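Local atomic coordinates of probable manganase-dependent inorganic pyrophosphatase (Clostridium perfringens, PDB entry 3L2B), a protein that is probably a manganese-dependent family II pyrophosphatase, hydrolysing pyrophosphate to phosphate, whose CBS and DRTGG regulatory region binds the activator diadenosine tetraphosphate. Residues T77-I82 and N164-T169; V99-V104 and K140-I145. All coordinates share one frame; numbering follows the deposited sequence.

Interaction 1: T77-I82 and N164-T169; sequences TSLDNI and NITVIT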
loop_
_atom_site.group_PDB
_atom_site.type_symbol
_atom_site.label_atom_id
_atom_site.label_comp_id
_atom_site.label_asym_id
_atom_site.label_seq_id
_atom_site.Cartn_x
_atom_site.Cartn_y
_atom_site.Cartn_z
ATOM N N THR A 77 4.189 1.573 16.692
ATOM C CA THR A 77 4.942 0.535 15.978
ATOM C C THR A 77 6.241 0.246 16.723
ATOM O O THR A 77 6.940 1.153 17.196
ATOM C CB THR A 77 5.234 0.900 14.493
ATOM O OG1 THR A 77 4.005 0.966 13.764
ATOM C CG2 THR A 77 6.136 -0.162 13.823
ATOM N N SER A 78 6.527 -1.033 16.859
ATOM C CA SER A 78 7.694 -1.512 17.607
ATOM C C SER A 78 8.921 -1.453 16.742
ATOM O O SER A 78 8.845 -1.496 15.526
ATOM C CB SER A 78 7.494 -2.957 18.049
ATOM O OG SER A 78 7.756 -3.818 16.949
ATOM N N LEU A 79 10.060 -1.375 17.393
ATOM C CA LEU A 79 11.352 -1.417 16.706
ATOM C C LEU A 79 11.535 -2.754 16.001
ATOM O O LEU A 79 12.051 -2.819 14.893
ATOM C CB LEU A 79 12.502 -1.212 17.679
ATOM C CG LEU A 79 13.856 -1.160 16.972
ATOM C CD1 LEU A 79 13.897 -0.043 15.852
ATOM C CD2 LEU A 79 14.955 -0.983 17.998
ATOM N N ASP A 80 11.122 -3.823 16.658
ATOM C CA ASP A 80 11.194 -5.175 16.038
ATOM C C ASP A 80 10.504 -5.247 14.661
ATOM O O ASP A 80 11.016 -5.831 13.696
ATOM C CB ASP A 80 10.558 -6.225 16.962
ATOM C CG ASP A 80 11.446 -6.543 18.163
ATOM O OD1 ASP A 80 12.679 -6.564 17.985
ATOM O OD2 ASP A 80 10.919 -6.734 19.277
ATOM N N ASN A 81 9.315 -4.669 14.608
ATOM C CA ASN A 81 8.510 -4.701 13.391
ATOM C C ASN A 81 9.206 -3.977 12.250
ATOM O O ASN A 81 9.294 -4.494 11.118
ATOM C CB ASN A 81 7.112 -4.131 13.640
ATOM C CG ASN A 81 6.194 -5.149 14.265
ATOM O OD1 ASN A 81 6.656 -6.115 14.854
ATOM N ND2 ASN A 81 4.899 -4.957 14.120
ATOM N N ILE A 82 9.746 -2.809 12.593
ATOM C CA ILE A 82 10.483 -1.984 11.656
ATOM C C ILE A 82 11.733 -2.732 11.214
ATOM O O ILE A 82 12.040 -2.794 10.013
ATOM C CB ILE A 82 10.873 -0.613 12.248
ATOM C CG1 ILE A 82 9.638 0.248 12.485
ATOM C CG2 ILE A 82 11.783 0.133 11.298
ATOM C CD1 ILE A 82 9.867 1.455 13.434
ATOM N N ASN A 164 21.450 8.471 23.265
ATOM C CA ASN A 164 20.359 7.495 23.355
ATOM C C ASN A 164 19.439 7.611 22.152
ATOM O O ASN A 164 18.212 7.642 22.257
ATOM C CB ASN A 164 19.581 7.640 24.659
ATOM C CG ASN A 164 20.416 7.274 25.879
ATOM O OD1 ASN A 164 20.446 8.001 26.859
ATOM N ND2 ASN A 164 21.087 6.137 25.819
ATOM N N ILE A 165 20.071 7.670 21.002
ATOM C CA ILE A 165 19.358 7.660 19.730
ATOM C C ILE A 165 19.427 6.272 19.154
ATOM O O ILE A 165 20.523 5.723 18.974
ATOM C CB ILE A 165 19.967 8.639 18.709
ATOM C CG1 ILE A 165 20.151 10.019 19.343
ATOM C CG2 ILE A 165 19.067 8.673 17.424
ATOM C CD1 ILE A 165 18.866 10.638 19.883
ATOM N N THR A 166 18.262 5.696 18.904
ATOM C CA THR A 166 18.196 4.400 18.224
ATOM C C THR A 166 18.632 4.539 16.769
ATOM O O THR A 166 18.217 5.463 16.053
ATOM C CB THR A 166 16.803 3.825 18.253
ATOM O OG1 THR A 166 16.366 3.743 19.608
ATOM C CG2 THR A 166 16.767 2.417 17.602
ATOM N N VAL A 167 19.511 3.634 16.360
ATOM C CA VAL A 167 20.061 3.639 15.021
ATOM C C VAL A 167 19.973 2.254 14.408
ATOM O O VAL A 167 20.325 1.279 15.035
ATOM C CB VAL A 167 21.521 4.020 15.037
ATOM C CG1 VAL A 167 22.033 4.142 13.615
ATOM C CG2 VAL A 167 21.722 5.294 15.828
ATOM N N ILE A 168 19.500 2.186 13.174
ATOM C CA ILE A 168 19.458 0.945 12.452
ATOM C C ILE A 168 19.902 1.132 11.014
ATOM O O ILE A 168 20.024 2.249 10.514
ATOM C CB ILE A 168 18.058 0.330 12.478
ATOM C CG1 ILE A 168 17.084 1.161 11.616
ATOM C CG2 ILE A 168 17.560 0.214 13.926
ATOM C CD1 ILE A 168 15.645 0.614 11.594
ATOM N N THR A 169 20.148 0.003 10.368
ATOM C CA THR A 169 20.636 -0.019 9.000
ATOM C C THR A 169 19.866 -1.016 8.163
ATOM O O THR A 169 19.732 -2.182 8.525
ATOM C CB THR A 169 22.126 -0.409 8.943
ATOM O OG1 THR A 169 22.906 0.623 9.558
ATOM C CG2 THR A 169 22.575 -0.572 7.477
#
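L79, in the first turn of helix 79-85, meets T166 and I168 of strand 166-169, and the helix thereby packs on one face of the mixed five-stranded sheet of the DRTGG domain. Three apolar pairs make up the contact, without a hydrogen bond between the two segments, and the closest CA atoms, those of L79 and T166, stay 9.1 Å apart. The gap is bridged by side chains alone. L79 and T166 reach tip to tip, CD2 of the leucine lying 3.9 Å from CG2 of the threonine. The other leucine methyl, CD1, stands 4.1 Å from I168 CG2, where the two side chains run past each other in opposite directions. With its CG anti to the backbone N (chi1 -176°), L79 extends toward the sheet and can offer both methyls. One turn on, I82 crosses I168 at about a right angle, its CG2 branch 3.9 Å from I168 CD1. I168 places CG1 between its backbone N and carbonyl carbon (chi1 70°), and from there CD1 extends to the helix. The alternation of the strand separates these residues from V167, whose CA-CB bond points away from the helix.

The polar groups of these segments find partners of their own. S78 is the N-cap of the helix: its OG accepts from N81 N at 2.9 Å, with an N-H...O angle of 158°. T166 presents its methyl to L79, while OG1 is hydrogen-bonded to the backbone N of N94. N81 ND2 bonds to the backbone carbonyls of E23 and S184.

Methyl-to-methyl packing, together with polar ends that are bonded separately, implies that burial of hydrocarbon, not directional bonding, holds the helix on the strand.

Interaction 2: V99-V104 and K140-I145; sequences VFPGKV and KVSLLI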
loop_
_atom_site.group_PDB
_atom_site.type_symbol
_atom_site.label_atom_id
_atom_site.label_comp_id
_atom_site.label_asym_id
_atom_site.label_seq_id
_atom_site.Cartn_x
_atom_site.Cartn_y
_atom_site.Cartn_z
ATOM N N VAL A 99 8.281 3.925 21.793
ATOM C CA VAL A 99 7.554 4.616 20.734
ATOM C C VAL A 99 8.382 5.690 20.070
ATOM O O VAL A 99 9.101 6.427 20.737
ATOM C CB VAL A 99 6.235 5.219 21.283
ATOM C CG1 VAL A 99 5.517 5.998 20.199
ATOM C CG2 VAL A 99 5.338 4.094 21.791
ATOM N N PHE A 100 8.269 5.742 18.747
ATOM C CA PHE A 100 8.957 6.722 17.916
ATOM C C PHE A 100 7.977 7.835 17.563
ATOM O O PHE A 100 7.063 7.632 16.784
ATOM C CB PHE A 100 9.525 6.039 16.665
ATOM C CG PHE A 100 10.443 4.912 16.999
ATOM C CD1 PHE A 100 11.725 5.173 17.429
ATOM C CD2 PHE A 100 9.998 3.592 16.965
ATOM C CE1 PHE A 100 12.583 4.129 17.830
ATOM C CE2 PHE A 100 10.835 2.545 17.340
ATOM C CZ PHE A 100 12.131 2.805 17.785
ATOM N N PRO A 101 8.150 9.016 18.159
ATOM C CA PRO A 101 6.979 9.891 18.250
ATOM C C PRO A 101 6.788 10.923 17.129
ATOM O O PRO A 101 5.709 11.513 17.015
ATOM C CB PRO A 101 7.214 10.621 19.571
ATOM C CG PRO A 101 8.695 10.754 19.641
ATOM C CD PRO A 101 9.249 9.475 19.022
ATOM N N GLY A 102 7.817 11.163 16.329
ATOM C CA GLY A 102 7.718 12.216 15.304
ATOM C C GLY A 102 7.235 11.735 13.948
ATOM O O GLY A 102 6.461 10.798 13.830
ATOM N N LYS A 103 7.750 12.384 12.921
ATOM C CA LYS A 103 7.408 12.058 11.535
ATOM C C LYS A 103 8.569 11.385 10.821
ATOM O O LYS A 103 9.730 11.635 11.161
ATOM C CB LYS A 103 7.019 13.334 10.780
ATOM C CG LYS A 103 8.121 14.443 10.692
ATOM C CD LYS A 103 7.686 15.621 9.759
ATOM C CE LYS A 103 8.634 16.862 9.814
ATOM N NZ LYS A 103 9.112 17.198 11.207
ATOM N N VAL A 104 8.240 10.541 9.831
ATOM C CA VAL A 104 9.242 9.971 8.921
ATOM C C VAL A 104 9.598 10.997 7.862
ATOM O O VAL A 104 8.750 11.630 7.303
ATOM C CB VAL A 104 8.784 8.692 8.206
ATOM C CG1 VAL A 104 9.977 8.062 7.445
ATOM C CG2 VAL A 104 8.197 7.701 9.192
ATOM N N LYS A 140 18.435 15.055 17.808
ATOM C CA LYS A 140 17.711 14.118 18.682
ATOM C C LYS A 140 16.532 13.452 17.999
ATOM O O LYS A 140 15.437 13.372 18.525
ATOM C CB LYS A 140 17.286 14.809 19.976
ATOM C CG LYS A 140 18.495 15.392 20.785
ATOM C CD LYS A 140 18.008 16.243 21.943
ATOM C CE LYS A 140 19.134 16.600 22.926
ATOM N NZ LYS A 140 19.993 17.688 22.401
ATOM N N VAL A 141 16.781 12.973 16.796
ATOM C CA VAL A 141 15.825 12.092 16.135
ATOM C C VAL A 141 15.619 10.868 17.047
ATOM O O VAL A 141 16.526 10.450 17.768
ATOM C CB VAL A 141 16.289 11.663 14.748
ATOM C CG1 VAL A 141 16.293 12.871 13.762
ATOM C CG2 VAL A 141 17.643 11.004 14.825
ATOM N N SER A 142 14.408 10.350 17.053
ATOM C CA SER A 142 14.115 9.190 17.862
ATOM C C SER A 142 14.635 7.941 17.150
ATOM O O SER A 142 14.944 6.941 17.780
ATOM C CB SER A 142 12.616 9.065 18.129
ATOM O OG SER A 142 11.905 8.831 16.927
ATOM N N LEU A 143 14.752 8.018 15.832
ATOM C CA LEU A 143 15.222 6.863 15.042
ATOM C C LEU A 143 15.936 7.286 13.794
ATOM O O LEU A 143 15.376 7.992 12.945
ATOM C CB LEU A 143 14.084 5.915 14.689
ATOM C CG LEU A 143 14.420 4.671 13.857
ATOM C CD1 LEU A 143 15.500 3.827 14.550
ATOM C CD2 LEU A 143 13.160 3.843 13.582
ATOM N N LEU A 144 17.178 6.824 13.701
ATOM C CA LEU A 144 18.001 6.976 12.511
ATOM C C LEU A 144 18.024 5.678 11.713
ATOM O O LEU A 144 18.464 4.650 12.198
ATOM C CB LEU A 144 19.409 7.402 12.896
ATOM C CG LEU A 144 20.401 7.677 11.756
ATOM C CD1 LEU A 144 19.847 8.682 10.782
ATOM C CD2 LEU A 144 21.725 8.158 12.343
ATOM N N ILE A 145 17.488 5.745 10.491
ATOM C CA ILE A 145 17.532 4.632 9.552
ATOM C C ILE A 145 18.549 4.942 8.450
ATOM O O ILE A 145 18.339 5.820 7.626
ATOM C CB ILE A 145 16.152 4.343 8.939
ATOM C CG1 ILE A 145 15.068 4.330 10.013
ATOM C CG2 ILE A 145 16.127 3.005 8.250
ATOM C CD1 ILE A 145 13.690 3.884 9.509
#
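S142 OG, lodged against P101 and F100, lies within hydrogen-bonding distance of two backbone carbonyls, those of G121 and D122, which must share its single proton. The serine lies at the entry to strand 143-146, an inner strand of the five-stranded mixed sheet of the DRTGG domain, just after the Schellman motif in which K140, with positive phi, ends helix 130-138. The opposing segment is the loop leading into strand 104-106, outermost in the sheet within this chain, and no hydrogen bond joins it directly to 140-145. What it brings is carbon: P101 CD approaches S142 OG to 3.4 Å, and F100 CB lies 3.7 Å from the same oxygen. The loop thus covers with apolar groups a hydroxyl whose polar partners are these carbonyls.

The F100 ring supplies most of the remaining contact. Its CG is anti to the carbonyl carbon (chi1 -57°), which carries the ring across to the start of the strand. Here S142 O sits at the ring edge, in its plane, 3.7 Å from CE1, while CD1 of the phenylalanine comes equally near L143 CB. The ring also touches I123 of the intervening strand and L79 and I82 of helix 79-85, so it is buried between sheet and helix. One face is taken by L143 in a CH-pi contact: its CD2 stands 4.2 Å from the F100 ring centroid, only 8° off the normal.

Both interactions are mainly buried and belong to the same face of one sheet; L79 is partly exposed in interaction 1, and in interaction 2 P101 is exposed. Their strands are parallel neighbours: I168 N lies 2.8 Å from L144 O and T166 O 2.9 Å from L144 N, both probable hydrogen bonds. Helix 79-85 serves them together, with I82 touching L143 and both L79 and I82 touching F100. The chemistry follows position. Interaction 1 sets a helix against a strand through aliphatic methyls alone, whereas interaction 2 sets a loop beside the start of a strand, adding an aromatic face and a hydroxyl bonded to neighbouring backbone.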